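PDB 3FZ0: nucleoside hydrolase, putative from Trypanosoma brucei, which belongs to the nucleoside hydrolase family, built round a mixed beta sheet flanked by helices and holding a calcium ion. Local coordinates for residues 49-54 with 100-105; 65-70 with 104-109; 208-213 with 338-343; 295-300 with 342-347. The protein carries 2 engineered substitutions. All coordinates share one frame; numbering follows the deposited sequence. Where two conformers were deposited one is given.

Contact 1: residues 49-54 with 100-105; sequences GMENIG and QRVALQ. Engineered in segment 100-105: Gln100 (natural residue Lys).
Arg101 O, in the short helical turn that packs on helix 46-60, receives two donors: the side-chain amide Gln105 NE2 at 2.8 Å and, weakly, the backbone Leu104 N. The amide donates almost straight (171° at the hydrogen) from above the carbonyl plane, with the oxygen lying in the plane of the amide. This bond pins Gln105 back over its own turn, and its CB faces Met50 CE at 4.5 Å. Val102 carries most of the contact with helix 46-60. Its CG2 lies 3.6 Å from Met50 O, while CG1 stands 4.3 Å from Met50 CB. Although the CB of Glu51 points away from the turn, a bend at chi2 (-62°) swings its carboxylate back, and the side chain crosses the valine at about a right angle, OE2 being 3.6 Å from Val102 CG2. Gly54 has no side chain, and its CA approaches Arg101 CA to 5.7 Å. Arg101 passes Gly54 O with its CD and ends in salt bridges to Asp58, farther along helix 46-60, and Asp63. Between the two segments the fit therefore rests on van der Waals packing, with the ionic tie supplied by the arginine reaching beyond them.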
loop_
_atom_site.group_PDB
_atom_site.type_symbol
_atom_site.label_atom_id
_atom_site.label_comp_id
_atom_site.label_asym_id
_atom_site.label_seq_id
_atom_site.Cartn_x
_atom_site.Cartn_y
_atom_site.Cartn_z
ATOM N N GLY B 49 16.682 -17.422 -22.256
ATOM C CA GLY B 49 17.487 -16.250 -22.558
ATOM C C GLY B 49 18.913 -16.595 -22.980
ATOM O O GLY B 49 19.400 -16.133 -24.053
ATOM N N MET B 50 19.574 -17.416 -22.153
ATOM C CA MET B 50 20.890 -17.921 -22.453
ATOM C C MET B 50 20.959 -18.496 -23.875
ATOM O O MET B 50 21.896 -18.188 -24.628
ATOM C CB MET B 50 21.325 -18.969 -21.423
ATOM C CG MET B 50 21.618 -18.397 -20.046
ATOM S SD MET B 50 22.978 -17.219 -19.970
ATOM C CE MET B 50 24.398 -18.311 -19.974
ATOM N N GLU B 51 19.973 -19.316 -24.243
ATOM C CA GLU B 51 19.928 -19.904 -25.581
ATOM C C GLU B 51 19.809 -18.839 -26.668
ATOM O O GLU B 51 20.463 -18.932 -27.727
ATOM C CB GLU B 51 18.787 -20.905 -25.696
ATOM C CG GLU B 51 18.935 -22.128 -24.771
ATOM C CD GLU B 51 20.187 -22.985 -25.056
ATOM O OE1 GLU B 51 20.479 -23.262 -26.238
ATOM O OE2 GLU B 51 20.876 -23.408 -24.101
ATOM N N ASN B 52 18.998 -17.807 -26.389
ATOM C CA ASN B 52 18.835 -16.675 -27.331
ATOM C C ASN B 52 20.135 -15.897 -27.548
ATOM O O ASN B 52 20.548 -15.717 -28.703
ATOM C CB ASN B 52 17.694 -15.745 -26.909
ATOM C CG ASN B 52 16.364 -16.440 -26.846
ATOM O OD1 ASN B 52 16.224 -17.607 -27.259
ATOM N ND2 ASN B 52 15.358 -15.725 -26.349
ATOM N N ILE B 53 20.791 -15.477 -26.460
ATOM C CA ILE B 53 22.083 -14.797 -26.549
ATOM C C ILE B 53 23.098 -15.653 -27.325
ATOM O O ILE B 53 23.789 -15.146 -28.209
ATOM C CB ILE B 53 22.663 -14.379 -25.145
ATOM C CG1 ILE B 53 21.808 -13.309 -24.457
ATOM C CG2 ILE B 53 24.093 -13.836 -25.278
ATOM C CD1 ILE B 53 21.336 -12.161 -25.366
ATOM N N GLY B 54 23.139 -16.950 -27.043
ATOM C CA GLY B 54 24.020 -17.866 -27.727
ATOM C C GLY B 54 23.780 -17.896 -29.208
ATOM O O GLY B 54 24.749 -17.906 -29.985
ATOM N N GLN B 100 26.471 -23.759 -29.297
ATOM C CA GLN B 100 27.432 -24.488 -28.464
ATOM C C GLN B 100 28.118 -23.548 -27.460
ATOM O O GLN B 100 28.835 -23.988 -26.565
ATOM C CB GLN B 100 28.460 -25.189 -29.350
ATOM C CG GLN B 100 27.829 -26.088 -30.421
ATOM C CD GLN B 100 27.416 -27.438 -29.850
ATOM O OE1 GLN B 100 28.256 -28.320 -29.622
ATOM N NE2 GLN B 100 26.124 -27.606 -29.603
ATOM N N ARG B 101 27.867 -22.250 -27.595
ATOM C CA ARG B 101 28.467 -21.263 -26.724
ATOM C C ARG B 101 27.938 -21.343 -25.279
ATOM O O ARG B 101 28.684 -21.066 -24.321
ATOM C CB ARG B 101 28.277 -19.865 -27.310
ATOM C CG ARG B 101 29.261 -19.539 -28.405
ATOM C CD ARG B 101 29.027 -18.204 -29.053
ATOM N NE ARG B 101 29.308 -18.344 -30.467
ATOM C CZ ARG B 101 30.462 -18.053 -31.054
ATOM N NH1 ARG B 101 31.456 -17.539 -30.360
ATOM N NH2 ARG B 101 30.611 -18.262 -32.343
ATOM N N VAL B 102 26.674 -21.744 -25.122
ATOM C CA VAL B 102 26.009 -21.735 -23.811
ATOM C C VAL B 102 26.781 -22.539 -22.764
ATOM O O VAL B 102 27.113 -21.994 -21.710
ATOM C CB VAL B 102 24.520 -22.198 -23.876
ATOM C CG1 VAL B 102 23.925 -22.288 -22.488
ATOM C CG2 VAL B 102 23.698 -21.269 -24.726
ATOM N N ALA B 103 27.078 -23.808 -23.065
ATOM C CA ALA B 103 27.784 -24.719 -22.124
ATOM C C ALA B 103 29.186 -24.263 -21.743
ATOM O O ALA B 103 29.676 -24.620 -20.677
ATOM C CB ALA B 103 27.848 -26.163 -22.673
ATOM N N LEU B 104 29.824 -23.492 -22.621
ATOM C CA LEU B 104 31.175 -22.990 -22.383
ATOM C C LEU B 104 31.219 -21.859 -21.374
ATOM O O LEU B 104 32.287 -21.556 -20.883
ATOM C CB LEU B 104 31.802 -22.449 -23.670
ATOM C CG LEU B 104 32.053 -23.292 -24.909
ATOM C CD1 LEU B 104 32.659 -22.405 -26.060
ATOM C CD2 LEU B 104 32.937 -24.468 -24.561
ATOM N N GLN B 105 30.095 -21.199 -21.122
ATOM C CA GLN B 105 30.103 -19.978 -20.324
ATOM C C GLN B 105 30.398 -20.315 -18.875
ATOM O O GLN B 105 30.041 -21.393 -18.433
ATOM C CB GLN B 105 28.775 -19.234 -20.453
ATOM C CG GLN B 105 28.474 -18.729 -21.832
ATOM C CD GLN B 105 29.692 -18.136 -22.558
ATOM O OE1 GLN B 105 30.199 -17.080 -22.202
ATOM N NE2 GLN B 105 30.133 -18.814 -23.605
#

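Contact 2: residues 65-70 with 104-109; sequences PFFRGA and LQPKRH
Phe66 places CG between its backbone N and carbonyl carbon (chi1 53°), and Gln105 bends at chi2 (-41°); together these torsions lay the glutamine amide flat on the phenyl ring, the two planes only 9° apart. Gln105 CG sits over the middle of the ring in a CH-pi contact, 3.6 Å from the Phe66 centroid, and Gln105 CD is 3.4 Å from Phe66 CE2. The same amide takes a hydrogen bond from the backbone, Phe66 N to Gln105 OE1 at 3.1 Å, the donor standing above the carbonyl plane. With its NE2 engaged by Arg101 O, the amide is held at both polar atoms. Phe67 meets the loop instead through CE2, which lies 3.8 Å from Pro106 CB and 3.7 Å from Arg108 NH1; the Arg108 side chain lies beside that of Phe67, pointing the same way, its guanidinium tilted well away from the ring plane and salt-bridged to Glu113. At the far end Arg68 O accepts a CA-H...O contact from His109 CA at 3.5 Å, and Gly69 CA lies over a face of the imidazole. His109 ND1 caps helix 110-120 at Ala111 N. Strand 66-68, a border strand of the main sheet within this chain, bonds to strand 32-39; helix 46-60 packs on Phe66, while His109 reaches helix 138-146 and Arg145 of the second subunit.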
loop_
_atom_site.group_PDB
_atom_site.type_symbol
_atom_site.label_atom_id
_atom_site.label_comp_id
_atom_site.label_asym_id
_atom_site.label_seq_id
_atom_site.Cartn_x
_atom_site.Cartn_y
_atom_site.Cartn_z
ATOM N N PRO B 65 31.552 -12.964 -23.330
ATOM C CA PRO B 65 31.011 -13.871 -22.328
ATOM C C PRO B 65 29.621 -13.458 -21.845
ATOM O O PRO B 65 29.331 -12.250 -21.752
ATOM C CB PRO B 65 32.043 -13.800 -21.187
ATOM C CG PRO B 65 32.716 -12.504 -21.349
ATOM C CD PRO B 65 32.554 -12.043 -22.774
ATOM N N PHE B 66 28.763 -14.448 -21.565
ATOM C CA PHE B 66 27.416 -14.182 -21.051
ATOM C C PHE B 66 27.066 -15.027 -19.812
ATOM O O PHE B 66 27.593 -16.138 -19.628
ATOM C CB PHE B 66 26.330 -14.219 -22.141
ATOM C CG PHE B 66 26.315 -15.490 -22.975
ATOM C CD1 PHE B 66 25.266 -16.385 -22.860
ATOM C CD2 PHE B 66 27.328 -15.757 -23.900
ATOM C CE1 PHE B 66 25.233 -17.524 -23.624
ATOM C CE2 PHE B 66 27.303 -16.907 -24.668
ATOM C CZ PHE B 66 26.266 -17.794 -24.540
ATOM N N PHE B 67 26.204 -14.481 -18.945
ATOM C CA PHE B 67 26.049 -15.022 -17.602
ATOM C C PHE B 67 24.597 -15.142 -17.161
ATOM O O PHE B 67 23.776 -14.247 -17.484
ATOM C CB PHE B 67 26.830 -14.148 -16.632
ATOM C CG PHE B 67 28.291 -14.015 -16.990
ATOM C CD1 PHE B 67 28.720 -13.047 -17.904
ATOM C CD2 PHE B 67 29.234 -14.863 -16.415
ATOM C CE1 PHE B 67 30.060 -12.940 -18.251
ATOM C CE2 PHE B 67 30.599 -14.756 -16.747
ATOM C CZ PHE B 67 31.003 -13.792 -17.669
ATOM N N ARG B 68 24.277 -16.247 -16.462
ATOM C CA ARG B 68 22.926 -16.479 -15.927
ATOM C C ARG B 68 22.719 -15.607 -14.700
ATOM O O ARG B 68 23.533 -15.646 -13.761
ATOM C CB ARG B 68 22.700 -17.963 -15.573
ATOM C CG ARG B 68 23.175 -18.955 -16.660
ATOM C CD ARG B 68 23.076 -20.451 -16.273
ATOM N NE ARG B 68 23.374 -21.319 -17.426
ATOM C CZ ARG B 68 22.457 -21.758 -18.290
ATOM N NH1 ARG B 68 21.179 -21.433 -18.127
ATOM N NH2 ARG B 68 22.805 -22.520 -19.310
ATOM N N GLY B 69 21.621 -14.843 -14.715
ATOM C CA GLY B 69 21.238 -13.989 -13.606
ATOM C C GLY B 69 19.996 -14.491 -12.877
ATOM O O GLY B 69 19.733 -15.695 -12.845
ATOM N N ALA B 70 19.250 -13.565 -12.277
ATOM C CA ALA B 70 18.115 -13.884 -11.427
ATOM C C ALA B 70 16.950 -14.463 -12.215
ATOM O O ALA B 70 16.629 -13.984 -13.312
ATOM C CB ALA B 70 17.666 -12.641 -10.688
ATOM N N LEU B 104 29.824 -23.492 -22.621
ATOM C CA LEU B 104 31.175 -22.990 -22.383
ATOM C C LEU B 104 31.219 -21.859 -21.374
ATOM O O LEU B 104 32.287 -21.556 -20.883
ATOM C CB LEU B 104 31.802 -22.449 -23.670
ATOM C CG LEU B 104 32.053 -23.292 -24.909
ATOM C CD1 LEU B 104 32.659 -22.405 -26.060
ATOM C CD2 LEU B 104 32.937 -24.468 -24.561
ATOM N N GLN B 105 30.095 -21.199 -21.122
ATOM C CA GLN B 105 30.103 -19.978 -20.324
ATOM C C GLN B 105 30.398 -20.315 -18.875
ATOM O O GLN B 105 30.041 -21.393 -18.433
ATOM C CB GLN B 105 28.775 -19.234 -20.453
ATOM C CG GLN B 105 28.474 -18.729 -21.832
ATOM C CD GLN B 105 29.692 -18.136 -22.558
ATOM O OE1 GLN B 105 30.199 -17.080 -22.202
ATOM N NE2 GLN B 105 30.133 -18.814 -23.605
ATOM N N PRO B 106 31.085 -19.414 -18.147
ATOM C CA PRO B 106 31.341 -19.543 -16.683
ATOM C C PRO B 106 30.075 -19.623 -15.824
ATOM O O PRO B 106 29.045 -19.091 -16.215
ATOM C CB PRO B 106 32.120 -18.266 -16.354
ATOM C CG PRO B 106 32.763 -17.847 -17.694
ATOM C CD PRO B 106 31.694 -18.187 -18.712
ATOM N N LYS B 107 30.165 -20.268 -14.664
ATOM C CA LYS B 107 29.002 -20.459 -13.773
ATOM C C LYS B 107 28.567 -19.240 -12.967
ATOM O O LYS B 107 27.389 -19.131 -12.563
ATOM C CB LYS B 107 29.212 -21.651 -12.840
ATOM C CG LYS B 107 29.447 -22.983 -13.578
ATOM C CD LYS B 107 28.269 -23.417 -14.488
ATOM C CE LYS B 107 28.654 -24.644 -15.339
ATOM N NZ LYS B 107 27.941 -24.653 -16.654
ATOM N N ARG B 108 29.506 -18.339 -12.729
ATOM C CA ARG B 108 29.236 -17.072 -12.049
ATOM C C ARG B 108 27.805 -16.485 -12.261
ATOM O O ARG B 108 27.388 -16.272 -13.391
ATOM C CB ARG B 108 30.303 -16.059 -12.505
ATOM C CG ARG B 108 30.694 -15.067 -11.435
ATOM C CD ARG B 108 31.799 -14.139 -11.885
ATOM N NE ARG B 108 33.071 -14.846 -11.896
ATOM C CZ ARG B 108 33.727 -15.167 -13.008
ATOM N NH1 ARG B 108 33.274 -14.805 -14.224
ATOM N NH2 ARG B 108 34.859 -15.825 -12.894
ATOM N N HIS B 109 27.071 -16.248 -11.169
ATOM C CA HIS B 109 25.857 -15.418 -11.204
ATOM C C HIS B 109 26.181 -14.082 -11.894
ATOM O O HIS B 109 27.272 -13.517 -11.705
ATOM C CB HIS B 109 25.314 -15.164 -9.781
ATOM C CG HIS B 109 23.896 -14.643 -9.734
ATOM N ND1 HIS B 109 23.553 -13.367 -10.139
ATOM C CD2 HIS B 109 22.743 -15.222 -9.309
ATOM C CE1 HIS B 109 22.251 -13.188 -9.989
ATOM N NE2 HIS B 109 21.736 -14.298 -9.488
#

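Contact 3: residues 208-213 with 338-343; sequences WEVTVN and NVITKV
Val210 of the short helix 208-212 packs on strand 337-343 at a classic beta bulge, where Thr341 and Lys342 both face Asp298 of the next strand. Helix and strand run nearly parallel, 11° apart, with their axes approaching to 7.5 Å. Val210 CG1 stands between the backbone N and the carbonyl carbon (chi1 77°), which turns CG2 onto the strand backbone, 3.3 Å from Thr341 C. Val210 CB lies 3.4 Å from Ile340 O, an oxygen that also accepts from Asn207 ND2. The same CG2 touches Ile340 CG2 and, at 4.2 Å, Val343 CG2. Beyond this apolar patch the contact becomes polar. Lys342 extends until a bend at chi4 (73°) brings NZ into a hydrogen bond with Asn213 OD1 at 3.0 Å, in the carbonyl plane and on a lone pair. One water accepts from Val343 N at 3.0 Å and has Val210 O and Asn213 OD1 as possible acceptors. A second accepts from Lys342 NZ at 2.8 Å and lies 2.6 Å from Val343 O, with Asn213 O also within bonding distance. Each water faces more acceptors than it can serve at once, and which of them it serves is left open. The ammonium group probably polarises the Asn213 amide, and with the waters it joins Asn213 to the strand through a hydrated polar seam beside the buried valine.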
loop_
_atom_site.group_PDB
_atom_site.type_symbol
_atom_site.label_atom_id
_atom_site.label_comp_id
_atom_site.label_asym_id
_atom_site.label_seq_id
_atom_site.Cartn_x
_atom_site.Cartn_y
_atom_site.Cartn_z
ATOM N N TRP B 208 8.989 4.192 -21.747
ATOM C CA TRP B 208 8.091 3.702 -22.782
ATOM C C TRP B 208 7.678 4.765 -23.820
ATOM O O TRP B 208 7.842 4.540 -25.035
ATOM C CB TRP B 208 6.863 3.065 -22.119
ATOM C CG TRP B 208 5.737 2.677 -23.046
ATOM C CD1 TRP B 208 4.470 3.195 -23.039
ATOM C CD2 TRP B 208 5.759 1.681 -24.073
ATOM N NE1 TRP B 208 3.718 2.586 -23.978
ATOM C CE2 TRP B 208 4.466 1.649 -24.638
ATOM C CE3 TRP B 208 6.746 0.823 -24.587
ATOM C CZ2 TRP B 208 4.122 0.790 -25.730
ATOM C CZ3 TRP B 208 6.405 -0.051 -25.659
ATOM C CH2 TRP B 208 5.108 -0.051 -26.217
ATOM N N GLU B 209 7.163 5.902 -23.362
ATOM C CA GLU B 209 6.602 6.919 -24.272
ATOM C C GLU B 209 7.653 7.521 -25.191
ATOM O O GLU B 209 7.410 7.726 -26.351
ATOM C CB GLU B 209 5.856 8.030 -23.522
ATOM C CG GLU B 209 4.611 7.542 -22.749
ATOM C CD GLU B 209 4.913 7.095 -21.309
ATOM O OE1 GLU B 209 6.072 6.738 -21.030
ATOM O OE2 GLU B 209 3.995 7.100 -20.449
ATOM N N VAL B 210 8.857 7.745 -24.706
ATOM C CA VAL B 210 9.871 8.252 -25.609
ATOM C C VAL B 210 10.256 7.208 -26.660
ATOM O O VAL B 210 10.615 7.585 -27.778
ATOM C CB VAL B 210 11.102 8.838 -24.867
ATOM C CG1 VAL B 210 12.011 7.738 -24.328
ATOM C CG2 VAL B 210 11.846 9.754 -25.787
ATOM N N THR B 211 10.155 5.920 -26.339
ATOM C CA THR B 211 10.451 4.890 -27.359
ATOM C C THR B 211 9.297 4.751 -28.346
ATOM O O THR B 211 9.521 4.572 -29.541
ATOM C CB THR B 211 10.921 3.541 -26.774
ATOM O OG1 THR B 211 9.823 2.885 -26.136
ATOM C CG2 THR B 211 12.090 3.754 -25.752
ATOM N N VAL B 212 8.060 4.885 -27.869
ATOM C CA VAL B 212 6.919 4.894 -28.771
ATOM C C VAL B 212 7.054 6.042 -29.804
ATOM O O VAL B 212 6.639 5.909 -30.983
ATOM C CB VAL B 212 5.590 5.030 -27.992
ATOM C CG1 VAL B 212 4.369 5.263 -28.972
ATOM C CG2 VAL B 212 5.375 3.800 -27.121
ATOM N N ASN B 213 7.632 7.155 -29.337
ATOM C CA ASN B 213 7.838 8.351 -30.140
ATOM C C ASN B 213 8.978 8.245 -31.143
ATOM O O ASN B 213 9.149 9.119 -31.992
ATOM C CB ASN B 213 8.120 9.536 -29.236
ATOM C CG ASN B 213 8.057 10.854 -29.989
ATOM O OD1 ASN B 213 9.053 11.582 -30.098
ATOM N ND2 ASN B 213 6.891 11.139 -30.557
ATOM N N ASN B 338 17.526 11.532 -15.142
ATOM C CA ASN B 338 17.268 12.287 -16.365
ATOM C C ASN B 338 16.210 11.564 -17.185
ATOM O O ASN B 338 16.457 10.491 -17.718
ATOM C CB ASN B 338 18.552 12.481 -17.164
ATOM C CG ASN B 338 18.431 13.562 -18.251
ATOM O OD1 ASN B 338 17.710 14.553 -18.094
ATOM N ND2 ASN B 338 19.148 13.364 -19.360
ATOM N N VAL B 339 15.014 12.134 -17.223
ATOM C CA VAL B 339 13.873 11.535 -17.916
ATOM C C VAL B 339 13.997 11.959 -19.370
ATOM O O VAL B 339 13.870 13.151 -19.660
ATOM C CB VAL B 339 12.522 12.019 -17.299
ATOM C CG1 VAL B 339 11.347 11.440 -18.044
ATOM C CG2 VAL B 339 12.478 11.642 -15.807
ATOM N N ILE B 340 14.296 11.001 -20.257
ATOM C CA ILE B 340 14.460 11.281 -21.681
ATOM C C ILE B 340 13.065 11.458 -22.317
ATOM O O ILE B 340 12.229 10.553 -22.219
ATOM C CB ILE B 340 15.202 10.128 -22.400
ATOM C CG1 ILE B 340 16.451 9.656 -21.614
ATOM C CG2 ILE B 340 15.502 10.503 -23.841
ATOM C CD1 ILE B 340 17.548 10.705 -21.393
ATOM N N THR B 341 12.817 12.594 -22.979
ATOM C CA THR B 341 11.477 12.873 -23.508
ATOM C C THR B 341 11.391 12.965 -25.023
ATOM O O THR B 341 10.303 12.847 -25.573
ATOM C CB THR B 341 10.811 14.104 -22.867
ATOM O OG1 THR B 341 11.622 15.253 -23.098
ATOM C CG2 THR B 341 10.617 13.898 -21.319
ATOM N N LYS B 342 12.530 13.189 -25.678
ATOM C CA LYS B 342 12.649 13.076 -27.126
ATOM C C LYS B 342 14.002 12.552 -27.621
ATOM O O LYS B 342 15.056 13.076 -27.251
ATOM C CB LYS B 342 12.320 14.384 -27.853
ATOM C CG LYS B 342 12.143 14.108 -29.341
ATOM C CD LYS B 342 11.403 15.173 -30.052
ATOM C CE LYS B 342 11.234 14.836 -31.579
ATOM N NZ LYS B 342 10.229 13.744 -31.844
ATOM N N VAL B 343 13.928 11.530 -28.470
ATOM C CA VAL B 343 15.070 10.952 -29.160
ATOM C C VAL B 343 15.009 11.239 -30.654
ATOM O O VAL B 343 13.929 11.221 -31.263
ATOM C CB VAL B 343 15.178 9.442 -28.896
ATOM C CG1 VAL B 343 16.157 8.762 -29.848
ATOM C CG2 VAL B 343 15.637 9.209 -27.440
HETATM O O HOH W 1 11.373 10.162 -29.181
HETATM O O HOH W 2 11.500 11.282 -32.237
#

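Contact 4: residues 295-300 with 342-347; sequences SVLDSF and KVDNEM
The flat carboxylate of Asp344 meets Leu297 CD2 at its OD2, 4.2 Å away, while Met347 N donates to Asp344 OD1 at 3.1 Å from well above the carboxylate plane, 63° out of it. This is a capping bond: Asp344 is the N-cap residue of helix 345-356, and its CG, anti to the backbone N, carries the carboxylate to the amide of the first turn. Two peptide carbonyls are approached differently. Ser295 O is met in its own plane by Asp344 N at 2.7 Å, and Val343 CA adds a CA-H...O contact to it. Lys342 O has two donors, Leu297 N at 2.8 Å and Asp298 N at 3.2 Å, tilted 29° and 18° from the carbonyl plane. Two consecutive residues facing one lysine make a classic beta bulge, which shifts the register by one between the antiparallel strands 296-306 and 337-343. On one side of it Val296 and Val343 form a non-hydrogen-bonded pair, their side chains on the face covered by Val289 of helix 282-291. On the other, Asp298 and Lys342 are a hydrogen-bonded pair with side chains on the reverse face, and Lys342 N donates to Asp298 O at 3.1 Å. Leu297, at the bulge, rests CD1 on Asp344 CA at 3.8 Å. Met347, bent at chi3, brings CE to Ser295 CB at 3.5 Å, whereas Ser295 OG is bonded to Arg292 O.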
loop_
_atom_site.group_PDB
_atom_site.type_symbol
_atom_site.label_atom_id
_atom_site.label_comp_id
_atom_site.label_asym_id
_atom_site.label_seq_id
_atom_site.Cartn_x
_atom_site.Cartn_y
_atom_site.Cartn_z
ATOM N N SER B 295 21.814 11.970 -29.554
ATOM C CA SER B 295 20.479 11.533 -29.985
ATOM C C SER B 295 19.358 11.977 -29.044
ATOM O O SER B 295 18.196 11.874 -29.409
ATOM C CB SER B 295 20.414 10.015 -30.141
ATOM O OG SER B 295 20.336 9.398 -28.865
ATOM N N VAL B 296 19.716 12.429 -27.840
ATOM C CA VAL B 296 18.740 12.927 -26.895
ATOM C C VAL B 296 18.439 14.363 -27.303
ATOM O O VAL B 296 19.256 15.233 -27.130
ATOM C CB VAL B 296 19.262 12.831 -25.415
ATOM C CG1 VAL B 296 18.347 13.571 -24.427
ATOM C CG2 VAL B 296 19.469 11.380 -24.991
ATOM N N LEU B 297 17.269 14.597 -27.864
ATOM C CA LEU B 297 16.860 15.948 -28.263
ATOM C C LEU B 297 16.248 16.741 -27.106
ATOM O O LEU B 297 16.341 17.967 -27.075
ATOM C CB LEU B 297 15.902 15.912 -29.466
ATOM C CG LEU B 297 16.502 15.470 -30.821
ATOM C CD1 LEU B 297 15.452 15.483 -31.970
ATOM C CD2 LEU B 297 17.830 16.256 -31.215
ATOM N N ASP B 298 15.628 16.034 -26.162
ATOM C CA ASP B 298 14.945 16.667 -25.041
ATOM C C ASP B 298 14.912 15.732 -23.853
ATOM O O ASP B 298 14.739 14.508 -24.015
ATOM C CB ASP B 298 13.517 17.064 -25.428
ATOM C CG ASP B 298 13.017 18.275 -24.669
ATOM O OD1 ASP B 298 13.653 18.723 -23.666
ATOM O OD2 ASP B 298 11.953 18.784 -25.065
ATOM N N SER B 299 15.099 16.307 -22.664
ATOM C CA SER B 299 14.995 15.566 -21.411
ATOM C C SER B 299 14.721 16.484 -20.216
ATOM O O SER B 299 14.747 17.712 -20.325
ATOM C CB SER B 299 16.239 14.704 -21.177
ATOM O OG SER B 299 17.392 15.483 -21.052
ATOM N N PHE B 300 14.420 15.865 -19.078
ATOM C CA PHE B 300 14.073 16.593 -17.878
ATOM C C PHE B 300 14.731 15.949 -16.654
ATOM O O PHE B 300 14.376 14.831 -16.245
ATOM C CB PHE B 300 12.548 16.715 -17.715
ATOM C CG PHE B 300 12.141 17.559 -16.533
ATOM C CD1 PHE B 300 12.477 18.920 -16.485
ATOM C CD2 PHE B 300 11.458 16.996 -15.455
ATOM C CE1 PHE B 300 12.129 19.726 -15.359
ATOM C CE2 PHE B 300 11.102 17.795 -14.335
ATOM C CZ PHE B 300 11.431 19.153 -14.286
ATOM N N LYS B 342 12.530 13.189 -25.678
ATOM C CA LYS B 342 12.649 13.076 -27.126
ATOM C C LYS B 342 14.002 12.552 -27.621
ATOM O O LYS B 342 15.056 13.076 -27.251
ATOM C CB LYS B 342 12.320 14.384 -27.853
ATOM C CG LYS B 342 12.143 14.108 -29.341
ATOM C CD LYS B 342 11.403 15.173 -30.052
ATOM C CE LYS B 342 11.234 14.836 -31.579
ATOM N NZ LYS B 342 10.229 13.744 -31.844
ATOM N N VAL B 343 13.928 11.530 -28.470
ATOM C CA VAL B 343 15.070 10.952 -29.160
ATOM C C VAL B 343 15.009 11.239 -30.654
ATOM O O VAL B 343 13.929 11.221 -31.263
ATOM C CB VAL B 343 15.178 9.442 -28.896
ATOM C CG1 VAL B 343 16.157 8.762 -29.848
ATOM C CG2 VAL B 343 15.637 9.209 -27.440
ATOM N N ASP B 344 16.184 11.504 -31.235
ATOM C CA ASP B 344 16.340 11.832 -32.660
ATOM C C ASP B 344 16.002 10.592 -33.479
ATOM O O ASP B 344 16.788 9.648 -33.510
ATOM C CB ASP B 344 17.778 12.262 -32.906
ATOM C CG ASP B 344 18.007 12.810 -34.292
ATOM O OD1 ASP B 344 17.412 12.320 -35.284
ATOM O OD2 ASP B 344 18.828 13.747 -34.403
ATOM N N ASN B 345 14.820 10.584 -34.098
ATOM C CA ASN B 345 14.367 9.425 -34.907
ATOM C C ASN B 345 15.301 9.109 -36.087
ATOM O O ASN B 345 15.632 7.971 -36.344
ATOM C CB ASN B 345 12.927 9.582 -35.428
ATOM C CG ASN B 345 12.375 8.273 -35.962
ATOM O OD1 ASN B 345 12.380 7.254 -35.246
ATOM N ND2 ASN B 345 11.950 8.265 -37.231
ATOM N N GLU B 346 15.717 10.160 -36.775
ATOM C CA GLU B 346 16.657 10.078 -37.874
ATOM C C GLU B 346 17.963 9.334 -37.473
ATOM O O GLU B 346 18.386 8.427 -38.183
ATOM C CB GLU B 346 16.915 11.491 -38.392
ATOM C CG GLU B 346 17.548 11.572 -39.772
ATOM C CD GLU B 346 17.090 12.834 -40.554
ATOM O OE1 GLU B 346 16.078 13.486 -40.134
ATOM O OE2 GLU B 346 17.728 13.155 -41.609
ATOM N N MET B 347 18.551 9.682 -36.315
ATOM C CA MET B 347 19.771 9.014 -35.844
ATOM C C MET B 347 19.500 7.564 -35.482
ATOM O O MET B 347 20.367 6.706 -35.688
ATOM C CB MET B 347 20.372 9.712 -34.635
ATOM C CG MET B 347 21.334 10.813 -34.947
ATOM S SD MET B 347 22.165 11.428 -33.463
ATOM C CE MET B 347 22.759 9.931 -32.765
#

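How the contacts relate
From the N terminus, contact 1 closes the loop from helix 46-60 to the turn at 101-104, and contact 2 opens within that loop but closes slightly beyond it, so the two overlap and share Leu104 and Gln105. They also touch directly, Val102 and Met50 lying against Arg68, and bind the 66-68 border of the main sheet to its covering helix. Contact 3 then spans 208-213 to 338-343, and contact 4 opens inside that span and ends on 342-347, sharing Lys342 and Val343. Both use strand 337-343, joining it to helix 208-212 and to strand 296-306. The two pairs lie on opposite sides of the chain's centre; the centre of either contact of one pair lies about 31 to 34 Å from those of the other.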